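Local coordinates for carbohydrate binding module family 33 and 10 domain protein (Teredinibacter turnerae, PDB 6RW7) that probably cleaves cellulose oxidatively, through the copper-dependent AA10 lytic polysaccharide monooxygenase domain that this chain represents within a longer protein, at residues 76-79 / 80-83; 130-133 / 134-137; 152-155 / 156-159. One frame throughout, in Å; residues are numbered along the deposited sequence.

Contact 1: residues 76-79 / 80-83; sequences NPAP and YDTP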
loop_
_atom_site.group_PDB
_atom_site.type_symbol
_atom_site.label_atom_id
_atom_site.label_comp_id
_atom_site.label_asym_id
_atom_site.label_seq_id
_atom_site.Cartn_x
_atom_site.Cartn_y
_atom_site.Cartn_z
ATOM N N ASN A 76 -1.844 1.821 15.831
ATOM C CA ASN A 76 -2.436 0.489 15.585
ATOM C C ASN A 76 -3.800 0.497 16.251
ATOM O O ASN A 76 -3.856 0.612 17.477
ATOM C CB ASN A 76 -1.514 -0.600 16.114
ATOM C CG ASN A 76 -2.035 -1.981 15.818
ATOM O OD1 ASN A 76 -2.732 -2.155 14.833
ATOM N ND2 ASN A 76 -1.662 -2.951 16.639
ATOM N N PRO A 77 -4.929 0.470 15.523
ATOM C CA PRO A 77 -4.967 0.393 14.061
ATOM C C PRO A 77 -4.472 1.670 13.380
ATOM O O PRO A 77 -4.425 2.729 14.002
ATOM C CB PRO A 77 -6.460 0.149 13.744
ATOM C CG PRO A 77 -7.199 0.692 14.933
ATOM C CD PRO A 77 -6.278 0.484 16.115
ATOM N N ALA A 78 -4.102 1.555 12.105
ATOM C CA ALA A 78 -3.746 2.714 11.259
ATOM C C ALA A 78 -5.027 3.399 10.787
ATOM O O ALA A 78 -6.083 2.763 10.631
ATOM C CB ALA A 78 -2.913 2.280 10.066
ATOM N N PRO A 79 -4.962 4.685 10.404
ATOM C CA PRO A 79 -6.061 5.299 9.654
ATOM C C PRO A 79 -6.493 4.411 8.474
ATOM O O PRO A 79 -7.650 4.315 8.143
ATOM C CB PRO A 79 -5.426 6.616 9.186
ATOM C CG PRO A 79 -4.452 6.952 10.296
ATOM C CD PRO A 79 -3.862 5.624 10.699
ATOM N N TYR A 80 -5.503 3.752 7.853
ATOM C CA TYR A 80 -5.652 2.999 6.580
ATOM C C TYR A 80 -6.307 1.643 6.810
ATOM O O TYR A 80 -6.638 0.994 5.807
ATOM C CB TYR A 80 -4.297 2.965 5.868
ATOM C CG TYR A 80 -3.813 4.381 5.666
ATOM C CD1 TYR A 80 -4.478 5.229 4.791
ATOM C CD2 TYR A 80 -2.815 4.916 6.462
ATOM C CE1 TYR A 80 -4.140 6.563 4.673
ATOM C CE2 TYR A 80 -2.480 6.253 6.367
ATOM C CZ TYR A 80 -3.138 7.077 5.474
ATOM O OH TYR A 80 -2.802 8.391 5.388
ATOM N N ASP A 81 -6.546 1.249 8.060
ATOM C CA ASP A 81 -7.308 0.022 8.400
ATOM C C ASP A 81 -8.800 0.325 8.473
ATOM O O ASP A 81 -9.582 -0.629 8.423
ATOM C CB ASP A 81 -6.828 -0.573 9.721
ATOM C CG ASP A 81 -5.422 -1.107 9.630
ATOM O OD1 ASP A 81 -5.138 -1.849 8.642
ATOM O OD2 ASP A 81 -4.629 -0.799 10.545
ATOM N N THR A 82 -9.197 1.587 8.616
ATOM C CA THR A 82 -10.610 1.979 8.833
ATOM C C THR A 82 -11.508 1.333 7.774
ATOM O O THR A 82 -11.328 1.572 6.582
ATOM C CB THR A 82 -10.731 3.506 8.808
ATOM O OG1 THR A 82 -9.802 4.030 9.763
ATOM C CG2 THR A 82 -12.130 3.963 9.150
ATOM N N PRO A 83 -12.571 0.595 8.152
ATOM C CA PRO A 83 -13.596 0.213 7.189
ATOM C C PRO A 83 -14.265 1.453 6.594
ATOM O O PRO A 83 -14.685 2.344 7.343
ATOM C CB PRO A 83 -14.584 -0.630 8.007
ATOM C CG PRO A 83 -13.779 -1.101 9.184
ATOM C CD PRO A 83 -12.851 0.058 9.496
HETATM O O HOH W 1 -2.500 -1.846 11.947
HETATM O O HOH W 2 -8.559 2.437 11.778
#
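Asp-81 and Ala-78 hold each other by two hydrogen bonds, one through a side chain and one through the backbone. The first runs from Ala-78 N to Asp-81 OD2 (2.9 Å), meeting the carboxylate on its anti side; the second brings Asp-81 N to Ala-78 O at 3.0 Å. With chi1 at -67°, Asp-81 CG lies beside its own backbone N, which turns the carboxylate back toward the start of the turn. The Asp-81 side chain thus accepts from the amide of the residue ahead of a short 3-10 turn. OD2 also accepts a hydrogen bond from a water (2.8 Å from that oxygen), which donates a second one to Asn-76 OD1, while OD1 accepts from Gly-69 N; this probably spreads the charge of the buried carboxylate over three donors.

Thr-82 closes the turn. Its OG1 donates to Pro-79 O at 2.7 Å, and Thr-82 N reaches the same oxygen at 3.2 Å, both from one face of the carbonyl plane. The chi1 of -54° keeps OG1 beside the backbone N and makes this double grip possible. A second water donates to Thr-82 OG1 and to Ala-78 O.

On Tyr-80, Pro-79 CB makes a CH-pi contact over one ring face, offset toward the rim, 4.2 Å from the ring centroid and 15° off its normal.

In the loop between strands 52-54 and 89-90, the turn packs against helix 29-37, where Tyr-35 meets Pro-79 and Thr-82. Tyr-80 OH is bonded to Cys-14 O of helix 10-17, and its ring stands edge-to-face with Trp-45.

Contact 2: residues 130-133 / 134-137; sequences ELTW and ADFE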
loop_
_atom_site.group_PDB
_atom_site.type_symbol
_atom_site.label_atom_id
_atom_site.label_comp_id
_atom_site.label_asym_id
_atom_site.label_seq_id
_atom_site.Cartn_x
_atom_site.Cartn_y
_atom_site.Cartn_z
ATOM N N GLU A 130 -13.154 -4.595 8.359
ATOM C CA GLU A 130 -11.719 -4.542 8.025
ATOM C C GLU A 130 -11.391 -5.692 7.074
ATOM O O GLU A 130 -11.984 -6.788 7.145
ATOM C CB GLU A 130 -10.838 -4.661 9.264
ATOM C CG GLU A 130 -10.814 -3.397 10.098
ATOM C CD GLU A 130 -9.511 -3.230 10.844
ATOM O OE1 GLU A 130 -8.489 -3.771 10.364
ATOM O OE2 GLU A 130 -9.518 -2.552 11.907
ATOM N N LEU A 131 -10.410 -5.458 6.230
ATOM C CA LEU A 131 -9.771 -6.551 5.476
ATOM C C LEU A 131 -9.203 -7.574 6.470
ATOM O O LEU A 131 -8.804 -7.215 7.585
ATOM C CB LEU A 131 -8.668 -5.964 4.600
ATOM C CG LEU A 131 -9.150 -5.029 3.500
ATOM C CD1 LEU A 131 -7.956 -4.273 2.899
ATOM C CD2 LEU A 131 -9.916 -5.807 2.434
ATOM N N THR A 132 -9.205 -8.835 6.063
ATOM C CA THR A 132 -8.593 -9.959 6.794
ATOM C C THR A 132 -7.632 -10.656 5.853
ATOM O O THR A 132 -7.761 -10.486 4.614
ATOM C CB THR A 132 -9.638 -10.966 7.305
ATOM O OG1 THR A 132 -10.124 -11.716 6.189
ATOM C CG2 THR A 132 -10.779 -10.293 8.028
ATOM N N TRP A 133 -6.736 -11.463 6.404
ATOM C CA TRP A 133 -5.781 -12.233 5.579
ATOM C C TRP A 133 -6.537 -13.235 4.701
ATOM O O TRP A 133 -6.036 -13.551 3.608
ATOM C CB TRP A 133 -4.674 -12.878 6.417
ATOM C CG TRP A 133 -3.796 -11.808 6.977
ATOM C CD1 TRP A 133 -3.631 -11.491 8.289
ATOM C CD2 TRP A 133 -3.027 -10.855 6.227
ATOM N NE1 TRP A 133 -2.807 -10.415 8.409
ATOM C CE2 TRP A 133 -2.424 -9.996 7.168
ATOM C CE3 TRP A 133 -2.779 -10.639 4.871
ATOM C CZ2 TRP A 133 -1.591 -8.945 6.806
ATOM C CZ3 TRP A 133 -1.943 -9.606 4.505
ATOM C CH2 TRP A 133 -1.379 -8.752 5.462
ATOM N N ALA A 134 -7.707 -13.702 5.126
ATOM C CA ALA A 134 -8.512 -14.644 4.317
ATOM C C ALA A 134 -8.949 -13.974 3.004
ATOM O O ALA A 134 -9.243 -14.685 2.059
ATOM C CB ALA A 134 -9.705 -15.102 5.118
ATOM N N ASP A 135 -8.968 -12.641 2.923
ATOM C CA ASP A 135 -9.337 -11.915 1.685
ATOM C C ASP A 135 -8.207 -11.986 0.654
ATOM O O ASP A 135 -8.489 -11.718 -0.524
ATOM C CB ASP A 135 -9.622 -10.446 1.976
ATOM C CG ASP A 135 -10.834 -10.207 2.857
ATOM O OD1 ASP A 135 -11.812 -10.994 2.714
ATOM O OD2 ASP A 135 -10.821 -9.213 3.649
ATOM N N PHE A 136 -6.975 -12.268 1.070
ATOM C CA PHE A 136 -5.773 -12.105 0.228
ATOM C C PHE A 136 -5.191 -13.445 -0.177
ATOM O O PHE A 136 -5.309 -14.446 0.559
ATOM C CB PHE A 136 -4.690 -11.299 0.950
ATOM C CG PHE A 136 -5.022 -9.834 0.959
ATOM C CD1 PHE A 136 -5.817 -9.267 1.947
ATOM C CD2 PHE A 136 -4.537 -9.012 -0.039
ATOM C CE1 PHE A 136 -6.161 -7.925 1.912
ATOM C CE2 PHE A 136 -4.882 -7.673 -0.067
ATOM C CZ PHE A 136 -5.663 -7.129 0.919
ATOM N N GLU A 137 -4.580 -13.454 -1.352
ATOM C CA GLU A 137 -3.742 -14.586 -1.816
ATOM C C GLU A 137 -2.650 -14.851 -0.770
ATOM O O GLU A 137 -2.126 -13.876 -0.165
ATOM C CB GLU A 137 -3.109 -14.264 -3.170
ATOM C CG GLU A 137 -4.105 -14.166 -4.305
ATOM C CD GLU A 137 -3.470 -14.214 -5.687
ATOM O OE1 GLU A 137 -2.346 -13.648 -5.863
ATOM O OE2 GLU A 137 -4.108 -14.824 -6.599
HETATM O O HOH W 3 -12.686 -11.517 5.160
#
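Thr-132 and Trp-133 each offer a carbonyl to the amide three residues on, as a single turn of 3-10 helix requires: Asp-135 N reaches Thr-132 O, and Phe-136 N reaches Trp-133 O, both at 3.0 Å. In each case the donor stands well above the carbonyl plane, 57° out of it for the first pair.

The side chain of Asp-135 returns to the start of this turn. Its OD2 accepts from Thr-132 N at 2.9 Å in a nearly straight bond (168° at the hydrogen), although the amide comes from above the carboxylate plane. Thr-132 thus sits at the N-cap position and its amide is capped by the carboxylate; the reciprocal bond of a capping box, Asp-135 N to Thr-132 OG1, is absent. Thr-132 OG1, held between backbone N and carbonyl carbon by a chi1 of 74°, takes a weak bond from Ala-134 N (3.3 Å). A water linked to OG1 donates to Asp-135 OD1 at 2.6 Å and ties the two side chains together. Arg-129 forms a salt bridge with OD2, which probably favours the ionised carboxylate.

On the apolar side of the turn, Phe-136 brings its ring edge up to Thr-132 O, with CD1 3.5 Å from that oxygen and in plane. Leu-131 CD1 meets CZ of the Phe-136 ring at 4.2 Å. Trp-133 CE3 lies 4.4 Å from Phe-136 CB, and the two aromatic rings stand oblique to each other.

The turn belongs to the loop joining strands 111-118 and 142-145. Leu-131 and Phe-136 rest on Val-180 of strand 178-187, whose Phe-182 meets Trp-133 edge-to-face, and Glu-137 pairs through its backbone with Ile-118 at the end of strand 111-118.

Contact 3: residues 152-155 / 156-159; sequences STNS and AVEA. With NA (sodium ion), chain B.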
loop_
_atom_site.group_PDB
_atom_site.type_symbol
_atom_site.label_atom_id
_atom_site.label_comp_id
_atom_site.label_asym_id
_atom_site.label_seq_id
_atom_site.Cartn_x
_atom_site.Cartn_y
_atom_site.Cartn_z
ATOM N N SER A 152 20.709 -1.790 -10.333
ATOM C CA SER A 152 21.143 -2.475 -11.580
ATOM C C SER A 152 20.976 -3.991 -11.458
ATOM O O SER A 152 20.993 -4.682 -12.502
ATOM C CB SER A 152 22.569 -2.084 -11.929
ATOM O OG SER A 152 23.477 -2.778 -11.091
ATOM N N THR A 153 20.724 -4.526 -10.270
ATOM C CA THR A 153 20.682 -5.995 -10.053
ATOM C C THR A 153 19.275 -6.566 -10.295
ATOM O O THR A 153 19.118 -7.789 -10.127
ATOM C CB THR A 153 21.235 -6.380 -8.682
ATOM O OG1 THR A 153 20.432 -5.787 -7.654
ATOM C CG2 THR A 153 22.686 -5.964 -8.554
ATOM N N ASN A 154 18.289 -5.752 -10.693
ATOM C CA ASN A 154 16.932 -6.276 -10.998
ATOM C C ASN A 154 16.313 -5.359 -12.043
ATOM O O ASN A 154 16.056 -4.188 -11.743
ATOM C CB ASN A 154 16.062 -6.427 -9.751
ATOM C CG ASN A 154 14.776 -7.176 -10.027
ATOM O OD1 ASN A 154 14.260 -7.148 -11.156
ATOM N ND2 ASN A 154 14.294 -7.903 -9.032
ATOM N N SER A 155 16.060 -5.872 -13.234
ATOM C CA SER A 155 15.564 -5.039 -14.355
ATOM C C SER A 155 14.109 -4.618 -14.122
ATOM O O SER A 155 13.639 -3.712 -14.850
ATOM C CB SER A 155 15.714 -5.752 -15.673
ATOM O OG SER A 155 15.042 -6.988 -15.630
ATOM N N ALA A 156 13.433 -5.200 -13.137
ATOM C CA ALA A 156 12.034 -4.835 -12.808
ATOM C C ALA A 156 11.966 -3.657 -11.828
ATOM O O ALA A 156 10.855 -3.195 -11.585
ATOM C CB ALA A 156 11.304 -6.022 -12.248
ATOM N N VAL A 157 13.086 -3.203 -11.270
ATOM C CA VAL A 157 13.085 -2.198 -10.174
ATOM C C VAL A 157 13.973 -1.034 -10.605
ATOM O O VAL A 157 15.132 -1.275 -10.971
ATOM C CB VAL A 157 13.557 -2.803 -8.839
ATOM C CG1 VAL A 157 13.325 -1.806 -7.720
ATOM C CG2 VAL A 157 12.922 -4.149 -8.501
ATOM N N GLU A 158 13.447 0.184 -10.572
ATOM C CA GLU A 158 14.185 1.391 -10.997
ATOM C C GLU A 158 14.140 2.437 -9.884
ATOM O O GLU A 158 13.064 2.639 -9.287
ATOM C CB GLU A 158 13.520 1.815 -12.299
ATOM C CG GLU A 158 13.853 3.184 -12.815
ATOM C CD GLU A 158 13.103 3.305 -14.122
ATOM O OE1 GLU A 158 11.924 3.703 -14.093
ATOM O OE2 GLU A 158 13.658 2.856 -15.139
ATOM N N ALA A 159 15.283 3.057 -9.611
ATOM C CA ALA A 159 15.393 4.230 -8.725
ATOM C C ALA A 159 15.224 5.498 -9.572
ATOM O O ALA A 159 15.965 5.670 -10.547
ATOM C CB ALA A 159 16.709 4.229 -7.997
HETATM NA NA NA B . 16.927 -1.987 -12.221
HETATM O O HOH W 4 18.317 -3.130 -13.846
HETATM O O HOH W 5 15.592 -1.421 -14.099
HETATM O O HOH W 6 17.931 0.098 -12.667
#
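Asn-154 and Val-157 are the ends of a type I beta turn, closed by a bond of 3.2 Å from Val-157 N to Asn-154 O, with Ser-155 and Ala-156 at its corners.

The Asn-154 side chain braces the turn from within. Its CG stands anti to the backbone N (chi1 -170°), which carries OD1 forward to accept from Ala-156 N at 2.9 Å. The bond is fairly straight (161° at the hydrogen), and the donor is tilted 31° from the plane of the side-chain carbonyl. An asparagine oxygen bonded to the amide two residues on is an Asx turn, here combined with the beta turn. Ala-156 CB packs against the same OD1, and Val-157 CG2 lies 3.9 Å from the amide carbon CG of Asn-154. At the other end of this amide, ND2 donates to Glu-144 OE1 and Ser-145 O, so partners at both ends fix its rotation. With an alanine here, Ala-156 N would probably lose its acceptor and Glu-144 and Ser-145 their shared donor, leaving the turn less firmly tied to the segment beside it.

The main chain does the metal work. Sodium is bound by Asn-154 O at 2.4 Å and Val-157 O at 2.3 Å, and the shared cation probably offsets the repulsion between these two oxygens, 3.2 Å apart. Three waters, one of them donating to Ser-155 O, and Phe-151 O complete six ligands. The result is a backbone-carbonyl sodium site, built on a turn that leads into strand 157-160 at the margin of the four-stranded antiparallel sheet of the monooxygenase domain.

How the contacts relate
Contacts 1 and 2 are versions of one design: in each, an aspartate side chain reaches back to the N-cap amide of a single 3-10 turn. Contact 1 is buried between helix 29-37 and neighbouring loops, whereas contact 2, only partly buried, lies by strand 178-187 of the mixed sheet. Their loops touch, Asp-81 O lying 3.5 Å from Glu-130 CG, and the centres are 14 Å apart. Contact 3 stands alone, its nearest atoms about 22 Å from contact 1 and about 17 Å from contact 2. There the side-chain acceptor is an asparagine amide oxygen, not a carboxylate, it points forward along the chain, and sodium gathers carbonyls at the other sheet's edge, partly buried like contact 2.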